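Local coordinates for endoglucanase (Uncultured bacterium, PDB 3X17), which probably hydrolyses internal beta-1,4-glucosidic bonds of cellulose, as a family 9 endoglucanase with an N-terminal Ig-like domain, at residues R46-A58 against Q62-E74. Sequence-based numbering, arbitrary orientation.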
loop_
_atom_site.group_PDB
_atom_site.type_symbol
_atom_site.label_atom_id
_atom_site.label_comp_id
_atom_site.label_asym_id
_atom_site.label_seq_id
_atom_site.Cartn_x
_atom_site.Cartn_y
_atom_site.Cartn_z
ATOM N N ARG A 46 5.826 -38.278 -13.459
ATOM C CA ARG A 46 6.808 -39.106 -14.135
ATOM C C ARG A 46 8.179 -38.425 -14.131
ATOM O O ARG A 46 8.311 -37.295 -14.596
ATOM C CB ARG A 46 6.364 -39.454 -15.551
ATOM C CG ARG A 46 6.968 -40.752 -16.014
ATOM C CD ARG A 46 6.297 -41.306 -17.241
ATOM N NE ARG A 46 7.064 -42.449 -17.711
ATOM C CZ ARG A 46 6.576 -43.418 -18.475
ATOM N NH1 ARG A 46 5.325 -43.370 -18.897
ATOM N NH2 ARG A 46 7.346 -44.443 -18.799
ATOM N N PRO A 47 9.183 -39.080 -13.524
ATOM C CA PRO A 47 10.526 -38.524 -13.458
ATOM C C PRO A 47 10.941 -38.062 -14.840
ATOM O O PRO A 47 10.754 -38.807 -15.809
ATOM C CB PRO A 47 11.385 -39.727 -13.051
ATOM C CG PRO A 47 10.476 -40.589 -12.256
ATOM C CD PRO A 47 9.066 -40.347 -12.779
ATOM N N GLY A 48 11.430 -36.823 -14.928
ATOM C CA GLY A 48 11.997 -36.274 -16.155
ATOM C C GLY A 48 10.951 -35.645 -17.059
ATOM O O GLY A 48 11.279 -35.022 -18.069
ATOM N N TRP A 49 9.685 -35.796 -16.702
ATOM C CA TRP A 49 8.643 -35.081 -17.424
ATOM C C TRP A 49 8.880 -33.572 -17.442
ATOM O O TRP A 49 9.227 -32.976 -16.424
ATOM C CB TRP A 49 7.260 -35.376 -16.870
ATOM C CG TRP A 49 6.197 -34.624 -17.607
ATOM C CD1 TRP A 49 5.881 -34.734 -18.929
ATOM C CD2 TRP A 49 5.385 -33.570 -17.091
ATOM N NE1 TRP A 49 4.890 -33.837 -19.262
ATOM C CE2 TRP A 49 4.568 -33.112 -18.147
ATOM C CE3 TRP A 49 5.249 -32.982 -15.833
ATOM C CZ2 TRP A 49 3.636 -32.094 -17.983
ATOM C CZ3 TRP A 49 4.305 -31.976 -15.670
ATOM C CH2 TRP A 49 3.533 -31.529 -16.742
ATOM N N THR A 50 8.680 -32.966 -18.610
ATOM C CA THR A 50 8.912 -31.551 -18.784
ATOM C C THR A 50 7.830 -30.877 -19.616
ATOM O O THR A 50 7.646 -31.186 -20.802
ATOM C CB THR A 50 10.275 -31.282 -19.410
ATOM O OG1 THR A 50 11.255 -32.095 -18.760
ATOM C CG2 THR A 50 10.649 -29.858 -19.215
ATOM N N PRO A 51 7.122 -29.924 -19.000
ATOM C CA PRO A 51 6.052 -29.186 -19.650
ATOM C C PRO A 51 6.620 -28.209 -20.651
ATOM O O PRO A 51 7.652 -27.607 -20.390
ATOM C CB PRO A 51 5.410 -28.416 -18.493
ATOM C CG PRO A 51 5.766 -29.199 -17.285
ATOM C CD PRO A 51 7.137 -29.723 -17.546
ATOM N N THR A 52 5.974 -28.069 -21.802
ATOM C CA THR A 52 6.362 -27.022 -22.748
ATOM C C THR A 52 5.390 -25.846 -22.742
ATOM O O THR A 52 4.181 -26.028 -22.858
ATOM C CB THR A 52 6.515 -27.568 -24.180
ATOM O OG1 THR A 52 7.620 -28.473 -24.216
ATOM C CG2 THR A 52 6.773 -26.445 -25.164
ATOM N N LEU A 53 5.933 -24.640 -22.626
ATOM C CA LEU A 53 5.109 -23.430 -22.712
ATOM C C LEU A 53 5.279 -22.716 -24.038
ATOM O O LEU A 53 6.404 -22.507 -24.510
ATOM C CB LEU A 53 5.440 -22.474 -21.568
ATOM C CG LEU A 53 4.695 -21.128 -21.516
ATOM C CD1 LEU A 53 3.262 -21.310 -21.003
ATOM C CD2 LEU A 53 5.442 -20.192 -20.586
ATOM N N GLN A 54 4.165 -22.277 -24.605
ATOM C CA GLN A 54 4.209 -21.316 -25.674
ATOM C C GLN A 54 3.591 -20.000 -25.214
ATOM O O GLN A 54 2.698 -19.988 -24.365
ATOM C CB GLN A 54 3.465 -21.849 -26.902
ATOM C CG GLN A 54 3.871 -23.245 -27.306
ATOM C CD GLN A 54 2.958 -23.800 -28.377
ATOM O OE1 GLN A 54 1.737 -23.724 -28.260
ATOM N NE2 GLN A 54 3.546 -24.323 -29.448
ATOM N N ILE A 55 4.105 -18.896 -25.745
ATOM C CA ILE A 55 3.385 -17.636 -25.733
ATOM C C ILE A 55 2.867 -17.394 -27.132
ATOM O O ILE A 55 3.589 -17.574 -28.106
ATOM C CB ILE A 55 4.281 -16.445 -25.372
ATOM C CG1 ILE A 55 5.029 -16.650 -24.040
ATOM C CG2 ILE A 55 3.517 -15.113 -25.544
ATOM C CD1 ILE A 55 4.186 -17.137 -22.870
ATOM N N VAL A 56 1.647 -16.889 -27.220
ATOM C CA VAL A 56 0.894 -16.908 -28.461
ATOM C C VAL A 56 0.214 -15.541 -28.658
ATOM O O VAL A 56 -0.373 -15.004 -27.729
ATOM C CB VAL A 56 -0.173 -18.011 -28.382
ATOM C CG1 VAL A 56 -1.137 -17.868 -29.495
ATOM C CG2 VAL A 56 0.481 -19.387 -28.409
ATOM N N ARG A 57 0.322 -14.956 -29.845
ATOM C CA ARG A 57 -0.433 -13.728 -30.134
ATOM C C ARG A 57 -1.920 -13.929 -29.841
ATOM O O ARG A 57 -2.494 -14.975 -30.169
ATOM C CB ARG A 57 -0.228 -13.264 -31.583
ATOM C CG ARG A 57 1.131 -12.615 -31.853
ATOM C CD ARG A 57 0.991 -11.251 -32.531
ATOM N NE ARG A 57 0.383 -11.368 -33.853
ATOM C CZ ARG A 57 1.048 -11.702 -34.955
ATOM N NH1 ARG A 57 2.358 -11.920 -34.908
ATOM N NH2 ARG A 57 0.405 -11.809 -36.113
ATOM N N ALA A 58 -2.523 -12.964 -29.152
ATOM C CA ALA A 58 -3.948 -13.034 -28.842
ATOM C C ALA A 58 -4.785 -13.143 -30.111
ATOM O O ALA A 58 -5.704 -13.954 -30.176
ATOM C CB ALA A 58 -4.383 -11.828 -28.019
ATOM N N GLN A 62 -0.680 -17.351 -33.349
ATOM C CA GLN A 62 0.718 -17.487 -33.750
ATOM C C GLN A 62 1.689 -17.606 -32.559
ATOM O O GLN A 62 1.822 -16.681 -31.757
ATOM C CB GLN A 62 1.115 -16.303 -34.625
ATOM C CG GLN A 62 2.609 -16.017 -34.613
ATOM C CD GLN A 62 3.148 -15.563 -35.962
ATOM O OE1 GLN A 62 2.561 -14.703 -36.634
ATOM N NE2 GLN A 62 4.295 -16.117 -36.349
ATOM N N VAL A 63 2.366 -18.746 -32.451
ATOM C CA VAL A 63 3.410 -18.917 -31.444
ATOM C C VAL A 63 4.574 -17.938 -31.593
ATOM O O VAL A 63 5.164 -17.801 -32.665
ATOM C CB VAL A 63 3.946 -20.339 -31.418
ATOM C CG1 VAL A 63 4.918 -20.504 -30.249
ATOM C CG2 VAL A 63 2.787 -21.337 -31.331
ATOM N N VAL A 64 4.878 -17.221 -30.517
ATOM C CA VAL A 64 5.899 -16.191 -30.596
ATOM C C VAL A 64 7.068 -16.516 -29.667
ATOM O O VAL A 64 8.153 -15.942 -29.773
ATOM C CB VAL A 64 5.292 -14.776 -30.379
ATOM C CG1 VAL A 64 5.017 -14.504 -28.906
ATOM C CG2 VAL A 64 6.169 -13.706 -30.989
ATOM N N TRP A 65 6.874 -17.544 -28.850
ATOM C CA TRP A 65 7.871 -17.960 -27.880
ATOM C C TRP A 65 7.510 -19.376 -27.443
ATOM O O TRP A 65 6.347 -19.696 -27.238
ATOM C CB TRP A 65 7.890 -16.984 -26.677
ATOM C CG TRP A 65 9.008 -17.203 -25.682
ATOM C CD1 TRP A 65 10.133 -16.442 -25.538
ATOM C CD2 TRP A 65 9.069 -18.200 -24.648
ATOM N NE1 TRP A 65 10.905 -16.919 -24.501
ATOM C CE2 TRP A 65 10.286 -18.004 -23.947
ATOM C CE3 TRP A 65 8.194 -19.200 -24.213
ATOM C CZ2 TRP A 65 10.659 -18.785 -22.847
ATOM C CZ3 TRP A 65 8.577 -20.001 -23.143
ATOM C CH2 TRP A 65 9.809 -19.794 -22.473
ATOM N N GLU A 66 8.506 -20.240 -27.327
ATOM C CA GLU A 66 8.238 -21.588 -26.899
ATOM C C GLU A 66 9.415 -22.023 -26.067
ATOM O O GLU A 66 10.540 -21.689 -26.389
ATOM C CB GLU A 66 8.068 -22.507 -28.119
ATOM C CG GLU A 66 7.663 -23.927 -27.788
ATOM C CD GLU A 66 7.256 -24.726 -29.037
ATOM O OE1 GLU A 66 6.640 -24.144 -29.955
ATOM O OE2 GLU A 66 7.577 -25.931 -29.108
ATOM N N GLY A 67 9.159 -22.735 -24.983
ATOM C CA GLY A 67 10.207 -23.041 -24.019
ATOM C C GLY A 67 9.760 -24.155 -23.108
ATOM O O GLY A 67 8.576 -24.290 -22.794
ATOM N N THR A 68 10.707 -25.021 -22.783
ATOM C CA THR A 68 10.538 -26.047 -21.786
ATOM C C THR A 68 10.525 -25.410 -20.381
ATOM O O THR A 68 11.303 -24.487 -20.105
ATOM C CB THR A 68 11.679 -27.110 -21.913
ATOM O OG1 THR A 68 11.412 -28.208 -21.043
ATOM C CG2 THR A 68 13.042 -26.512 -21.545
ATOM N N MET A 69 9.619 -25.870 -19.520
ATOM C CA MET A 69 9.505 -25.308 -18.178
ATOM C C MET A 69 10.426 -26.032 -17.188
ATOM O O MET A 69 10.454 -27.266 -17.133
ATOM C CB MET A 69 8.047 -25.314 -17.694
ATOM C CG MET A 69 7.064 -24.636 -18.657
ATOM S SD MET A 69 5.424 -24.344 -17.939
ATOM C CE MET A 69 5.763 -22.970 -16.805
ATOM N N ALA A 70 11.133 -25.264 -16.366
ATOM C CA ALA A 70 11.884 -25.834 -15.256
ATOM C C ALA A 70 10.969 -26.300 -14.133
ATOM O O ALA A 70 9.895 -25.721 -13.908
ATOM C CB ALA A 70 12.910 -24.858 -14.751
ATOM N N GLY A 71 11.395 -27.360 -13.444
ATOM C CA GLY A 71 10.621 -27.962 -12.361
ATOM C C GLY A 71 10.667 -29.481 -12.417
ATOM O O GLY A 71 11.258 -30.045 -13.329
ATOM N N PRO A 72 9.982 -30.157 -11.480
ATOM C CA PRO A 72 9.051 -29.544 -10.529
ATOM C C PRO A 72 9.803 -28.961 -9.338
ATOM O O PRO A 72 10.945 -29.351 -9.078
ATOM C CB PRO A 72 8.207 -30.729 -10.058
ATOM C CG PRO A 72 9.220 -31.887 -10.043
ATOM C CD PRO A 72 10.180 -31.597 -11.210
ATOM N N SER A 73 9.170 -27.990 -8.680
ATOM C CA SER A 73 9.502 -27.577 -7.312
ATOM C C SER A 73 8.240 -27.626 -6.457
ATOM O O SER A 73 7.159 -27.196 -6.891
ATOM C CB SER A 73 10.023 -26.139 -7.305
ATOM O OG SER A 73 11.433 -26.120 -7.379
ATOM N N GLU A 74 8.394 -28.097 -5.226
ATOM C CA GLU A 74 7.289 -28.122 -4.280
ATOM C C GLU A 74 7.346 -26.919 -3.333
ATOM O O GLU A 74 8.283 -26.772 -2.546
ATOM C CB GLU A 74 7.282 -29.427 -3.488
ATOM C CG GLU A 74 5.875 -29.907 -3.142
ATOM C CD GLU A 74 5.868 -31.027 -2.107
ATOM O OE1 GLU A 74 6.493 -32.082 -2.372
ATOM O OE2 GLU A 74 5.239 -30.848 -1.035
#
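The six-membered ring of Trp-65 is approached obliquely by Leu-53 O, 3.6 Å from Trp-65 CZ3, and by Ile-55 CG1; Leu-53 CD2 lies 4.1 Å from Trp-65 CZ3, the two side chains crossing at about a right angle. Pro-51 CG covers one face of the Trp-49 ring, 3.3 Å above its plane toward the rim, and Tyr-84 meets that ring edge-to-face. On the hairpin face opposite Trp-65, the side chains of Gln-54 and Glu-66 lie side by side, pointing the same way, amide and carboxylate planes 65° apart. Gln-54 NE2 donates to Glu-66 OE1 (3.1 Å, 168° at the hydrogen), in the amide plane but from above the carboxylate plane. Val-63 CG2 lies over a face of that amide, 3.6 Å from Gln-54 NE2. A leucine in place of Gln-54 would probably leave Glu-66 OE1 without this donor. At Ile-55 a classic beta bulge shifts the register: Ile-55 O takes a straight bond from Val-64 N (2.8 Å) and a weak one from Trp-65 N. Met-69 CG, anti to the carbonyl carbon (chi1 -54°), packs with SD against Pro-51 CB and Leu-53 CB. In the Ig-like domain, strands 95-101 and 82-87 flank this antiparallel hairpin, and Leu-35 of strand 32-37 packs on Pro-51 and Met-69.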